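Local structure of succinylglutamate desuccinylase/aspartoacylase (Ruegeria sp. TM1040, 3NA6) at residues A[282-287]-A[300-305]; A[272-277]-A[306-311]; A[40-45]-A[71-76]; A[49-54]-A[84-89]; A[60-65]-A[143-148]. The protein probably acts as a metal-dependent amidohydrolase of the succinylglutamate desuccinylase/aspartoacylase family, hydrolysing the amide bond of an N-acylated amino acid. All coordinates share one frame; numbering follows the deposited sequence.

Interaction 1 (A[282-287]-A[300-305])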
# COMPACT_ATOMS: atom_id res chain seq x y z
N ASP A 282 43.35 -2.92 5.69
CA ASP A 282 42.58 -4.13 6.00
C ASP A 282 41.17 -4.05 5.41
O ASP A 282 40.54 -2.98 5.35
CB ASP A 282 42.43 -4.34 7.52
CG ASP A 282 43.69 -4.86 8.20
OD1 ASP A 282 44.71 -5.13 7.52
OD2 ASP A 282 43.64 -5.02 9.44
N LEU A 283 40.66 -5.21 5.01
CA LEU A 283 39.30 -5.37 4.54
C LEU A 283 38.35 -5.11 5.70
O LEU A 283 38.50 -5.70 6.76
CB LEU A 283 39.15 -6.78 4.02
CG LEU A 283 38.03 -7.16 3.07
CD1 LEU A 283 37.99 -6.29 1.84
CD2 LEU A 283 38.27 -8.62 2.72
N VAL A 284 37.42 -4.17 5.53
CA VAL A 284 36.39 -3.88 6.53
C VAL A 284 35.05 -4.53 6.17
O VAL A 284 34.29 -4.99 7.06
CB VAL A 284 36.22 -2.37 6.66
CG1 VAL A 284 35.02 -2.00 7.51
CG2 VAL A 284 37.49 -1.79 7.24
N ALA A 285 34.75 -4.57 4.88
CA ALA A 285 33.49 -5.15 4.41
C ALA A 285 33.59 -5.61 2.97
O ALA A 285 34.43 -5.10 2.19
CB ALA A 285 32.37 -4.15 4.55
N ARG A 286 32.73 -6.57 2.61
CA ARG A 286 32.56 -6.96 1.22
C ARG A 286 31.08 -6.99 0.87
O ARG A 286 30.26 -7.46 1.68
CB ARG A 286 33.18 -8.33 0.93
CG ARG A 286 34.66 -8.39 1.25
CD ARG A 286 35.29 -9.69 0.77
NE ARG A 286 34.83 -10.84 1.53
CZ ARG A 286 35.24 -12.08 1.30
NH1 ARG A 286 36.14 -12.31 0.34
NH2 ARG A 286 34.75 -13.08 2.02
N VAL A 287 30.75 -6.49 -0.31
CA VAL A 287 29.40 -6.55 -0.86
C VAL A 287 29.29 -7.61 -1.98
O VAL A 287 30.00 -7.52 -3.04
CB VAL A 287 28.90 -5.17 -1.34
CG1 VAL A 287 27.41 -5.27 -1.73
CG2 VAL A 287 29.03 -4.15 -0.20
N TYR A 300 35.64 -3.10 0.62
CA TYR A 300 35.82 -1.81 1.25
C TYR A 300 36.92 -1.96 2.30
O TYR A 300 36.85 -2.83 3.18
CB TYR A 300 34.47 -1.26 1.77
CG TYR A 300 33.54 -0.95 0.60
CD1 TYR A 300 33.68 0.24 -0.12
CD2 TYR A 300 32.58 -1.87 0.14
CE1 TYR A 300 32.86 0.53 -1.23
CE2 TYR A 300 31.75 -1.59 -0.98
CZ TYR A 300 31.92 -0.40 -1.67
OH TYR A 300 31.13 -0.06 -2.77
N ARG A 301 37.98 -1.16 2.14
CA ARG A 301 39.20 -1.27 2.96
C ARG A 301 39.37 -0.07 3.90
O ARG A 301 38.87 1.01 3.63
CB ARG A 301 40.42 -1.44 2.07
CG ARG A 301 40.44 -2.80 1.46
CD ARG A 301 41.67 -3.09 0.63
NE ARG A 301 41.51 -4.43 0.07
CZ ARG A 301 41.84 -5.55 0.70
NH1 ARG A 301 42.41 -5.52 1.90
NH2 ARG A 301 41.61 -6.71 0.12
N ALA A 302 40.02 -0.30 5.04
CA ALA A 302 40.21 0.77 6.03
C ALA A 302 41.22 1.79 5.49
O ALA A 302 42.27 1.41 4.96
CB ALA A 302 40.65 0.22 7.37
N ARG A 303 40.85 3.06 5.57
CA ARG A 303 41.68 4.17 5.10
C ARG A 303 42.76 4.52 6.13
O ARG A 303 43.75 5.17 5.80
CB ARG A 303 40.80 5.39 4.79
CG ARG A 303 40.35 6.20 6.03
CD ARG A 303 39.05 7.00 5.80
NE ARG A 303 38.54 7.62 7.02
CZ ARG A 303 39.05 8.70 7.61
NH1 ARG A 303 40.11 9.32 7.11
NH2 ARG A 303 38.50 9.18 8.72
N ARG A 304 42.56 4.08 7.37
CA ARG A 304 43.53 4.25 8.45
C ARG A 304 43.32 3.21 9.55
O ARG A 304 42.28 2.54 9.60
CB ARG A 304 43.34 5.62 9.06
CG ARG A 304 41.97 5.75 9.70
CD ARG A 304 41.73 7.14 10.18
NE ARG A 304 40.48 7.22 10.91
CZ ARG A 304 40.23 8.11 11.88
NH1 ARG A 304 41.14 9.01 12.24
NH2 ARG A 304 39.05 8.08 12.50
N SER A 305 44.26 3.12 10.47
CA SER A 305 44.15 2.16 11.55
C SER A 305 43.18 2.64 12.62
O SER A 305 42.99 3.83 12.84
CB SER A 305 45.51 1.90 12.15
OG SER A 305 46.39 1.38 11.16
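Leu283 and Arg301 lie opposite each other as an antiparallel non-hydrogen-bonded pair, their side chains on the same face of the sheet. With CG of Leu283 anti to its own N (chi1 -161°), the methyl CD1 comes over the centre of one flat face of the Arg301 guanidinium, 4.0 Å above its plane. Arginine suits the place because its chain, extended from CG to NE, carries the charge across the leucine while NH2 forms a salt bridge with Glu299 and NH1 bonds to Gly281 O.

The opposite face belongs to Ala285 and Tyr300. The first torsion of Tyr300 (chi1 -67°) sets CG beside the backbone N, and the ring meets Val287 at its edge, CE2 to CG2 at 3.8 Å. Tyrosine suits the place because its ring edge packs on the valine while its hydroxyl takes the backbone N-H of Glu263. Farther along, the branched Val284 places CG2 against Ala302 CB, 3.7 Å away; a small alanine fits there beside the backbone.

One carbonyl organises the strands. Tyr300 O accepts Val284 N at 2.8 Å, in the carbonyl plane, and also Ala285 N at 3.2 Å, tilted from that plane. Tyr300 N returns a bond to Ala285 O, and Ala302 N closes the far end on Asp282 O at 2.7 Å. Val284 has a nearly helical psi of -36°, which inserts the extra residue and shifts the register by one. Two residues thus face Tyr300, the signature of a classic beta bulge, here in the hairpin of strands 283-288 and 298-301.

Interaction 2 (A[272-277]-A[306-311])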
# COMPACT_ATOMS: atom_id res chain seq x y z
N ILE A 272 35.05 -7.32 10.43
CA ILE A 272 35.39 -7.23 11.86
C ILE A 272 34.14 -6.73 12.59
O ILE A 272 33.26 -6.12 11.97
CB ILE A 272 36.62 -6.31 12.14
CG1 ILE A 272 36.26 -4.84 11.97
CG2 ILE A 272 37.90 -6.74 11.33
CD1 ILE A 272 35.86 -4.46 10.60
N ASP A 273 34.06 -6.97 13.88
CA ASP A 273 32.88 -6.56 14.64
C ASP A 273 33.13 -5.30 15.46
O ASP A 273 34.26 -4.84 15.56
CB ASP A 273 32.37 -7.74 15.47
CG ASP A 273 31.83 -8.88 14.59
OD1 ASP A 273 31.29 -8.56 13.49
OD2 ASP A 273 31.95 -10.07 14.98
N LEU A 274 32.06 -4.75 16.02
CA LEU A 274 32.11 -3.49 16.74
C LEU A 274 33.15 -3.52 17.85
O LEU A 274 33.23 -4.47 18.62
CB LEU A 274 30.73 -3.11 17.32
CG LEU A 274 29.68 -2.56 16.35
CD1 LEU A 274 28.31 -2.34 17.05
CD2 LEU A 274 30.17 -1.24 15.75
N GLY A 275 33.98 -2.48 17.88
CA GLY A 275 34.99 -2.35 18.89
C GLY A 275 36.30 -3.01 18.54
O GLY A 275 37.26 -2.76 19.20
N GLU A 276 36.33 -3.86 17.51
CA GLU A 276 37.54 -4.61 17.16
C GLU A 276 38.49 -3.80 16.28
O GLU A 276 38.06 -2.94 15.52
CB GLU A 276 37.17 -5.93 16.48
CG GLU A 276 36.44 -6.88 17.39
CD GLU A 276 35.96 -8.16 16.70
OE1 GLU A 276 36.10 -8.32 15.45
OE2 GLU A 276 35.43 -9.03 17.43
N PRO A 277 39.80 -4.06 16.39
CA PRO A 277 40.80 -3.28 15.65
C PRO A 277 40.91 -3.61 14.15
O PRO A 277 40.60 -4.71 13.72
CB PRO A 277 42.12 -3.62 16.37
CG PRO A 277 41.90 -4.94 16.99
CD PRO A 277 40.40 -5.12 17.21
N GLY A 306 42.55 1.70 13.30
CA GLY A 306 41.62 2.05 14.35
C GLY A 306 40.80 0.88 14.83
O GLY A 306 41.26 -0.28 14.80
N VAL A 307 39.60 1.21 15.30
CA VAL A 307 38.59 0.23 15.72
C VAL A 307 37.26 0.55 15.03
O VAL A 307 36.98 1.69 14.69
CB VAL A 307 38.41 0.21 17.25
CG1 VAL A 307 39.75 -0.17 17.97
CG2 VAL A 307 37.89 1.56 17.77
N LEU A 308 36.43 -0.46 14.80
CA LEU A 308 35.15 -0.26 14.16
C LEU A 308 34.19 0.33 15.17
O LEU A 308 33.91 -0.26 16.24
CB LEU A 308 34.64 -1.59 13.64
CG LEU A 308 33.32 -1.53 12.92
CD1 LEU A 308 33.51 -0.99 11.50
CD2 LEU A 308 32.68 -2.92 12.94
N ILE A 309 33.68 1.52 14.85
CA ILE A 309 32.81 2.21 15.78
C ILE A 309 31.35 2.27 15.30
O ILE A 309 30.45 2.49 16.11
CB ILE A 309 33.35 3.63 16.19
CG1 ILE A 309 33.39 4.58 15.00
CG2 ILE A 309 34.72 3.53 16.87
CD1 ILE A 309 33.69 6.03 15.40
N SER A 310 31.13 2.09 14.01
CA SER A 310 29.78 2.09 13.46
C SER A 310 29.72 1.14 12.29
O SER A 310 30.70 0.99 11.56
CB SER A 310 29.41 3.50 12.96
OG SER A 310 28.02 3.51 12.65
N ARG A 311 28.58 0.48 12.10
CA ARG A 311 28.40 -0.38 10.92
C ARG A 311 26.98 -0.34 10.38
O ARG A 311 26.04 -0.15 11.14
CB ARG A 311 28.77 -1.83 11.22
CG ARG A 311 28.10 -2.47 12.44
CD ARG A 311 28.08 -4.02 12.36
NE ARG A 311 27.24 -4.47 11.23
CZ ARG A 311 27.00 -5.75 10.92
NH1 ARG A 311 27.52 -6.73 11.63
NH2 ARG A 311 26.23 -6.05 9.87
O HOH W 1 29.45 -6.62 13.63
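Gly275 and Glu276 make the polar contact with Leu308. Gly275 N gives its hydrogen to Leu308 O at 2.8 Å, in the carbonyl plane, and Leu308 N answers to Glu276 O at 3.1 Å. Gly275 takes the third position of a type II turn from Asp273 to Glu276, where glycine is favoured: its positive phi of 88° would jam a side chain against the preceding carbonyl. The Glu276 carboxylate bends back within the turn, OE1 taking Asp273 N from above its plane.

Weaker CA-H...O contacts continue the pairing: Val307 CA approaches Glu276 O, and Pro277 CA approaches Gly306 O. Pro277 and Val307 form a non-hydrogen-bonded pair, a position where the missing proline N-H costs nothing in this pairing.

The apolar contacts centre on Leu308. Its CG is anti to the backbone N (chi1 -179°), which sends CD2 under the turn, 3.4 Å from Ile272 O. That oxygen is buried with no polar partner in the model. Ile272 CG1 meets Leu308 CB at 4.0 Å, while Leu274 CD2 rests on the backbone carbon C of Ile309 at 3.7 Å.

Charge is joined through water: a single molecule donates to Asp273 OD1 at 2.7 Å and accepts from Arg311 NH1 at 2.8 Å, lying in the guanidinium plane. Both groups also bind a second subunit, Asp273 through Ala219 and Arg220 of that subunit, Arg311 through its Ser217.

The turn thus leads into strand 277-278 along strand 306-312, whose neighbours include strands 151-153 and 322-327; Leu308 also packs on Ile270, Ala324 and Ile326.

Interaction 3 (A[40-45]-A[71-76])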
# COMPACT_ATOMS: atom_id res chain seq x y z
N PRO A 40 2.98 10.35 25.86
CA PRO A 40 3.11 10.11 27.30
C PRO A 40 4.14 11.00 27.93
O PRO A 40 5.16 11.29 27.32
CB PRO A 40 3.55 8.65 27.37
CG PRO A 40 2.90 8.06 26.16
CD PRO A 40 3.21 9.11 25.12
N ILE A 41 3.85 11.44 29.15
CA ILE A 41 4.75 12.30 29.89
C ILE A 41 4.57 12.03 31.38
O ILE A 41 3.47 11.77 31.85
CB ILE A 41 4.52 13.80 29.55
CG1 ILE A 41 5.57 14.70 30.25
CG2 ILE A 41 3.08 14.24 29.85
CD1 ILE A 41 5.62 16.10 29.64
N THR A 42 5.68 12.04 32.12
CA THR A 42 5.66 11.99 33.57
C THR A 42 6.45 13.18 34.09
O THR A 42 7.54 13.50 33.58
CB THR A 42 6.28 10.68 34.10
OG1 THR A 42 5.38 9.59 33.88
CG2 THR A 42 6.54 10.79 35.59
N VAL A 43 5.90 13.86 35.08
CA VAL A 43 6.64 14.92 35.80
C VAL A 43 6.77 14.49 37.23
O VAL A 43 5.77 14.07 37.86
CB VAL A 43 5.96 16.28 35.74
CG1 VAL A 43 6.76 17.33 36.55
CG2 VAL A 43 5.77 16.70 34.27
N ILE A 44 8.01 14.54 37.73
CA ILE A 44 8.31 14.33 39.15
C ILE A 44 9.07 15.56 39.69
O ILE A 44 10.15 15.88 39.20
CB ILE A 44 9.14 13.05 39.41
CG1 ILE A 44 8.48 11.83 38.73
CG2 ILE A 44 9.34 12.82 40.93
CD1 ILE A 44 9.33 10.54 38.75
N GLN A 45 8.50 16.21 40.70
CA GLN A 45 9.02 17.45 41.27
C GLN A 45 8.95 17.45 42.79
O GLN A 45 7.95 17.03 43.38
CB GLN A 45 8.27 18.66 40.72
CG GLN A 45 8.62 19.98 41.40
CD GLN A 45 7.85 21.13 40.84
OE1 GLN A 45 7.98 21.48 39.66
NE2 GLN A 45 7.01 21.74 41.69
N GLU A 71 11.33 3.08 33.04
CA GLU A 71 11.63 2.59 34.40
C GLU A 71 11.78 3.77 35.36
O GLU A 71 11.23 3.76 36.46
CB GLU A 71 12.88 1.75 34.42
CG GLU A 71 13.15 1.11 35.76
CD GLU A 71 14.47 0.42 35.81
OE1 GLU A 71 14.58 -0.73 35.33
OE2 GLU A 71 15.41 1.02 36.35
N LEU A 72 12.49 4.80 34.93
CA LEU A 72 12.63 6.01 35.74
C LEU A 72 11.26 6.59 36.12
O LEU A 72 11.01 6.89 37.28
CB LEU A 72 13.47 7.08 35.02
CG LEU A 72 13.92 8.23 35.95
CD1 LEU A 72 15.05 7.78 36.89
CD2 LEU A 72 14.34 9.42 35.14
N ALA A 73 10.36 6.67 35.15
CA ALA A 73 9.06 7.33 35.40
C ALA A 73 8.20 6.48 36.35
O ALA A 73 7.41 7.02 37.13
CB ALA A 73 8.31 7.57 34.10
N ALA A 74 8.37 5.17 36.27
CA ALA A 74 7.52 4.24 37.02
C ALA A 74 8.06 3.94 38.42
O ALA A 74 7.32 3.46 39.24
CB ALA A 74 7.38 2.93 36.25
N THR A 75 9.33 4.18 38.68
CA THR A 75 9.94 3.70 39.92
C THR A 75 10.56 4.81 40.81
O THR A 75 11.06 4.52 41.86
CB THR A 75 10.99 2.59 39.63
OG1 THR A 75 12.13 3.15 38.98
CG2 THR A 75 10.41 1.48 38.75
N THR A 76 10.52 6.07 40.41
CA THR A 76 11.19 7.13 41.17
C THR A 76 10.14 7.76 42.06
O THR A 76 9.07 8.12 41.56
CB THR A 76 11.73 8.20 40.24
OG1 THR A 76 12.67 7.59 39.33
CG2 THR A 76 12.39 9.35 41.02
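Thr42 meets Ala73 through a torsion (chi1 -74°) that puts OG1 beside its backbone N and CG2 beside its carbonyl carbon, so the whole branch straddles one methyl: Ala73 CB lies 3.6 Å from Thr42 OG1 and 4.0 Å from Thr42 CG2. Two residues on, Ile44 has its chain stretched out by chi2 of 172°, and its end, CD1, reaches Thr76 CB at 3.7 Å. Thr76 itself turns OG1 back to Leu72 O, 2.7 Å away, and thereby offers CB and CG2 to the isoleucine. With an alanine here the methyl CG2 goes, which is likely to thin the packing on Ile44 CD1 and to leave Leu72 O without this hydroxyl.

Each residue type fits: alanine lets the helix come close to Thr42, whereas the long isoleucine bridges the wider separation near the helix end. The axes of strand 40-45 and helix 71-75 pass 9.0 Å apart.

The contact is van der Waals packing, the two hydroxyls finding their hydrogen bonds with other partners. Thr42 OG1 touches the Ala73 methyl, which offers it no hydrogen bond, and is satisfied instead by His20 ND1 and by Thr293 OG1 of a second subunit.

Interaction 4 (A[49-54]-A[84-89])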
# COMPACT_ATOMS: atom_id res chain seq x y z
N GLY A 49 15.82 22.40 43.09
CA GLY A 49 16.92 22.01 42.22
C GLY A 49 16.66 22.25 40.76
O GLY A 49 15.64 22.83 40.36
N LYS A 50 17.59 21.74 39.96
CA LYS A 50 17.46 21.82 38.52
C LYS A 50 16.24 21.05 38.01
O LYS A 50 15.73 20.10 38.65
CB LYS A 50 18.70 21.24 37.85
CG LYS A 50 20.01 22.00 38.03
CD LYS A 50 21.03 21.46 37.05
CE LYS A 50 22.45 21.65 37.52
NZ LYS A 50 22.98 22.99 37.26
N THR A 51 15.78 21.49 36.83
CA THR A 51 14.84 20.73 36.05
C THR A 51 15.61 20.09 34.93
O THR A 51 16.40 20.77 34.26
CB THR A 51 13.75 21.63 35.44
OG1 THR A 51 12.92 22.16 36.50
CG2 THR A 51 12.88 20.79 34.42
N ALA A 52 15.42 18.78 34.75
CA ALA A 52 15.98 18.05 33.61
C ALA A 52 14.84 17.60 32.72
O ALA A 52 13.82 17.06 33.19
CB ALA A 52 16.81 16.85 34.06
N LEU A 53 15.03 17.82 31.42
CA LEU A 53 14.15 17.33 30.38
C LEU A 53 14.80 16.12 29.72
O LEU A 53 15.88 16.21 29.10
CB LEU A 53 13.86 18.42 29.37
CG LEU A 53 12.84 18.11 28.25
CD1 LEU A 53 11.44 17.75 28.81
CD2 LEU A 53 12.77 19.29 27.28
N LEU A 54 14.13 14.99 29.86
CA LEU A 54 14.67 13.67 29.50
C LEU A 54 13.82 13.06 28.38
O LEU A 54 12.61 12.85 28.55
CB LEU A 54 14.69 12.74 30.71
CG LEU A 54 15.30 13.38 31.98
CD1 LEU A 54 15.00 12.57 33.18
CD2 LEU A 54 16.78 13.58 31.76
N ARG A 84 13.34 18.73 39.54
CA ARG A 84 12.25 18.27 38.69
C ARG A 84 12.76 17.41 37.57
O ARG A 84 13.73 17.76 36.88
CB ARG A 84 11.51 19.45 38.10
CG ARG A 84 10.35 19.04 37.17
CD ARG A 84 9.41 20.18 36.88
NE ARG A 84 10.12 21.37 36.40
CZ ARG A 84 9.52 22.43 35.85
NH1 ARG A 84 8.21 22.48 35.67
NH2 ARG A 84 10.27 23.45 35.46
N LEU A 85 12.08 16.29 37.37
CA LEU A 85 12.27 15.46 36.18
C LEU A 85 11.06 15.63 35.24
O LEU A 85 9.96 15.42 35.65
CB LEU A 85 12.43 13.99 36.59
CG LEU A 85 13.57 13.65 37.55
CD1 LEU A 85 13.43 12.21 38.05
CD2 LEU A 85 14.94 13.87 36.89
N ILE A 86 11.27 16.03 33.98
CA ILE A 86 10.20 15.97 32.97
C ILE A 86 10.62 14.84 32.01
O ILE A 86 11.62 14.98 31.27
CB ILE A 86 10.04 17.27 32.21
CG1 ILE A 86 9.70 18.40 33.18
CG2 ILE A 86 8.94 17.16 31.15
CD1 ILE A 86 9.77 19.82 32.58
N ILE A 87 9.88 13.72 32.07
CA ILE A 87 10.25 12.47 31.43
C ILE A 87 9.29 12.18 30.25
O ILE A 87 8.10 12.03 30.45
CB ILE A 87 10.15 11.29 32.41
CG1 ILE A 87 10.89 11.62 33.72
CG2 ILE A 87 10.67 10.00 31.72
CD1 ILE A 87 10.81 10.53 34.82
N VAL A 88 9.85 12.10 29.05
CA VAL A 88 9.09 11.80 27.81
C VAL A 88 9.82 10.63 27.13
O VAL A 88 10.75 10.84 26.35
CB VAL A 88 9.09 13.04 26.90
CG1 VAL A 88 8.31 12.80 25.59
CG2 VAL A 88 8.53 14.26 27.66
N PRO A 89 9.45 9.40 27.47
CA PRO A 89 10.20 8.24 26.94
C PRO A 89 10.07 8.06 25.43
O PRO A 89 10.95 7.50 24.81
CB PRO A 89 9.58 7.03 27.66
CG PRO A 89 8.55 7.58 28.61
CD PRO A 89 8.33 9.01 28.35
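Arg84 opens the pairing with Thr51, its backbone N bonding to Lys50 O and its O receiving Ala52 N. A bend at chi3 (52°) turns the edge of its guanidinium to the threonine, and two nitrogens grip one hydroxyl side-on: NE at 2.9 Å and NH2 at 3.1 Å from Thr51 OG1, which lies in the guanidinium plane. The third nitrogen, NH1, goes to Leu13 O.

Leu85 points to the other face, where its CD2 touches Leu54 CD1 at 3.9 Å. Ile86 returns to the arginine face. Its N gives an almost straight bond to Ala52 O, at 178°, and its O accepts Leu54 N. Its CG2 is pressed against Leu53 CD1, 3.5 Å apart and tighter than usual, while CD1 meets Thr51 CG2 at 3.7 Å and lies over one guanidinium face, toward the rim. Beta-branched isoleucine suits the strand, filling both directions at once. Ile87 joins Leu54 more loosely, and Val88 N ends the series on Leu54 O at 2.9 Å.

These parallel strands belong to a beta-alpha-beta unit. Its connecting helix 64-75 covers the face of Leu54 and Ile87 through Leu72, while strand 36-46 flanks strand 83-88 and strand 140-143 flanks strand 51-55.

Interaction 5 (A[60-65]-A[143-148])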
# COMPACT_ATOMS: atom_id res chain seq x y z
N GLY A 60 12.06 6.77 16.40
CA GLY A 60 11.13 5.78 16.95
C GLY A 60 11.64 4.35 17.03
O GLY A 60 11.02 3.54 17.71
N ASP A 61 12.74 4.04 16.34
CA ASP A 61 13.33 2.68 16.31
C ASP A 61 14.63 2.56 17.14
O ASP A 61 15.52 1.73 16.85
CB ASP A 61 13.52 2.21 14.85
CG ASP A 61 14.47 3.10 14.02
OD1 ASP A 61 14.81 4.23 14.43
OD2 ASP A 61 14.92 2.64 12.93
N GLU A 62 14.70 3.36 18.21
CA GLU A 62 15.88 3.46 19.08
C GLU A 62 15.41 3.28 20.55
O GLU A 62 14.75 4.16 21.09
CB GLU A 62 16.56 4.81 18.88
CG GLU A 62 17.19 4.92 17.45
CD GLU A 62 17.76 6.31 17.11
OE1 GLU A 62 18.03 7.11 18.06
OE2 GLU A 62 17.94 6.60 15.90
N TYR A 63 15.77 2.16 21.17
CA TYR A 63 15.02 1.65 22.32
C TYR A 63 15.66 1.75 23.69
O TYR A 63 14.96 1.63 24.67
CB TYR A 63 14.64 0.19 22.08
CG TYR A 63 13.69 0.09 20.89
CD1 TYR A 63 12.36 0.40 21.03
CD2 TYR A 63 14.14 -0.28 19.64
CE1 TYR A 63 11.47 0.35 19.95
CE2 TYR A 63 13.26 -0.35 18.55
CZ TYR A 63 11.95 -0.02 18.71
OH TYR A 63 11.10 -0.07 17.65
N GLU A 64 16.97 1.95 23.78
CA GLU A 64 17.61 1.95 25.10
C GLU A 64 17.06 3.08 26.00
O GLU A 64 16.77 2.86 27.19
CB GLU A 64 19.13 2.09 25.02
CG GLU A 64 19.95 0.82 24.64
CD GLU A 64 19.92 0.51 23.15
OE1 GLU A 64 19.34 1.33 22.38
OE2 GLU A 64 20.52 -0.53 22.75
N GLY A 65 16.97 4.29 25.45
CA GLY A 65 16.50 5.43 26.23
C GLY A 65 15.07 5.21 26.70
O GLY A 65 14.77 5.36 27.88
N ASP A 143 19.06 13.52 25.91
CA ASP A 143 18.40 13.01 24.71
C ASP A 143 19.12 11.75 24.20
O ASP A 143 20.22 11.83 23.66
CB ASP A 143 18.36 14.08 23.60
CG ASP A 143 17.49 13.68 22.40
OD1 ASP A 143 16.34 13.21 22.56
OD2 ASP A 143 17.97 13.84 21.27
N PHE A 144 18.45 10.60 24.34
CA PHE A 144 19.02 9.29 24.04
C PHE A 144 18.87 8.99 22.57
O PHE A 144 17.79 9.19 22.00
CB PHE A 144 18.29 8.18 24.81
CG PHE A 144 18.61 8.11 26.26
CD1 PHE A 144 19.66 7.35 26.71
CD2 PHE A 144 17.86 8.81 27.20
CE1 PHE A 144 19.94 7.24 28.06
CE2 PHE A 144 18.15 8.74 28.54
CZ PHE A 144 19.19 7.94 28.97
N HIS A 145 19.95 8.52 21.96
CA HIS A 145 19.91 7.92 20.64
C HIS A 145 20.61 6.58 20.61
O HIS A 145 21.43 6.26 21.46
CB HIS A 145 20.56 8.82 19.59
CG HIS A 145 19.78 10.05 19.29
ND1 HIS A 145 19.05 10.21 18.14
CD2 HIS A 145 19.62 11.20 20.01
CE1 HIS A 145 18.46 11.40 18.16
NE2 HIS A 145 18.79 12.01 19.28
N SER A 146 20.25 5.81 19.59
CA SER A 146 20.91 4.56 19.20
C SER A 146 20.89 4.52 17.66
O SER A 146 20.36 5.44 17.03
CB SER A 146 20.17 3.37 19.83
OG SER A 146 20.14 3.58 21.24
N GLY A 147 21.52 3.51 17.06
CA GLY A 147 21.64 3.47 15.62
C GLY A 147 20.35 3.39 14.83
O GLY A 147 20.26 3.90 13.72
N GLY A 148 19.34 2.75 15.40
CA GLY A 148 18.11 2.47 14.67
C GLY A 148 18.25 1.17 13.89
O GLY A 148 19.29 0.50 13.98
O HOH W 2 18.07 0.94 17.41
O HOH W 3 15.91 6.55 21.79
O HOH W 4 16.31 8.34 19.71
O HOH W 5 18.08 5.14 22.87
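Glu62 meets Ser146 first through its CB, 4.0 Å from Ser146 CB. Its CG then passes Gly148 N at 3.7 Å; a glycine suits that place, since a side chain there would press on Asp61 OD1. The chain is extended beyond CG (chi2 174°), which carries the carboxylate along the backbone of Ser146 and His145. At CD the close approach of Ser146 O is doubtful. At the tip Glu62 OE1 receives Ser146 N at 3.0 Å, from above the carboxylate plane. Glu62 OE2 bonds to His59 ND1.

Ser146 has a second grip: its OG donates to Glu64 OE1 at 2.6 Å, and Glu64 OE2 bonds to Ser221. Beside it, Gly65 CA sits over one face of the Phe144 ring, 3.8 Å from its centroid, a CH-pi contact; any CB at Gly65 would collide with Phe144 CB.

Shortened to an alanine, Glu62 would lose its carboxylate, which would probably leave Ser146 N without its acceptor and His59 without its mate.

His145 NE2 donates to Asp143 OD2 at 2.8 Å, which restrains the ring's rotation. The donor atoms of His59, Glu62 and His145 appear to converge on one point, consistent with an unoccupied metal site, probably like the zinc centre of related aspartoacylases; Ser146 N and Asp143 would then be second-shell groups orienting Glu62 and His145.

From the N terminus, interaction 3 closes the first loop, setting strand 36-46 against the end of helix 64-75. Interaction 4 opens inside it and closes beyond it, so the two cross; they also touch, since strands 36-46 and 83-88 are neighbours in one sheet. Interaction 5 starts at the beginning of the same helix and crosses both, closing the longest loop by joining the helix start to the loop after strand 140-143, its nearest atoms about 5 Å from those of interaction 4. Far along the chain, interaction 2 encloses interaction 1, and the two touch at Ile272 and Val284. This C-terminal beta region lies across the chain's centre from interactions 3 and 4.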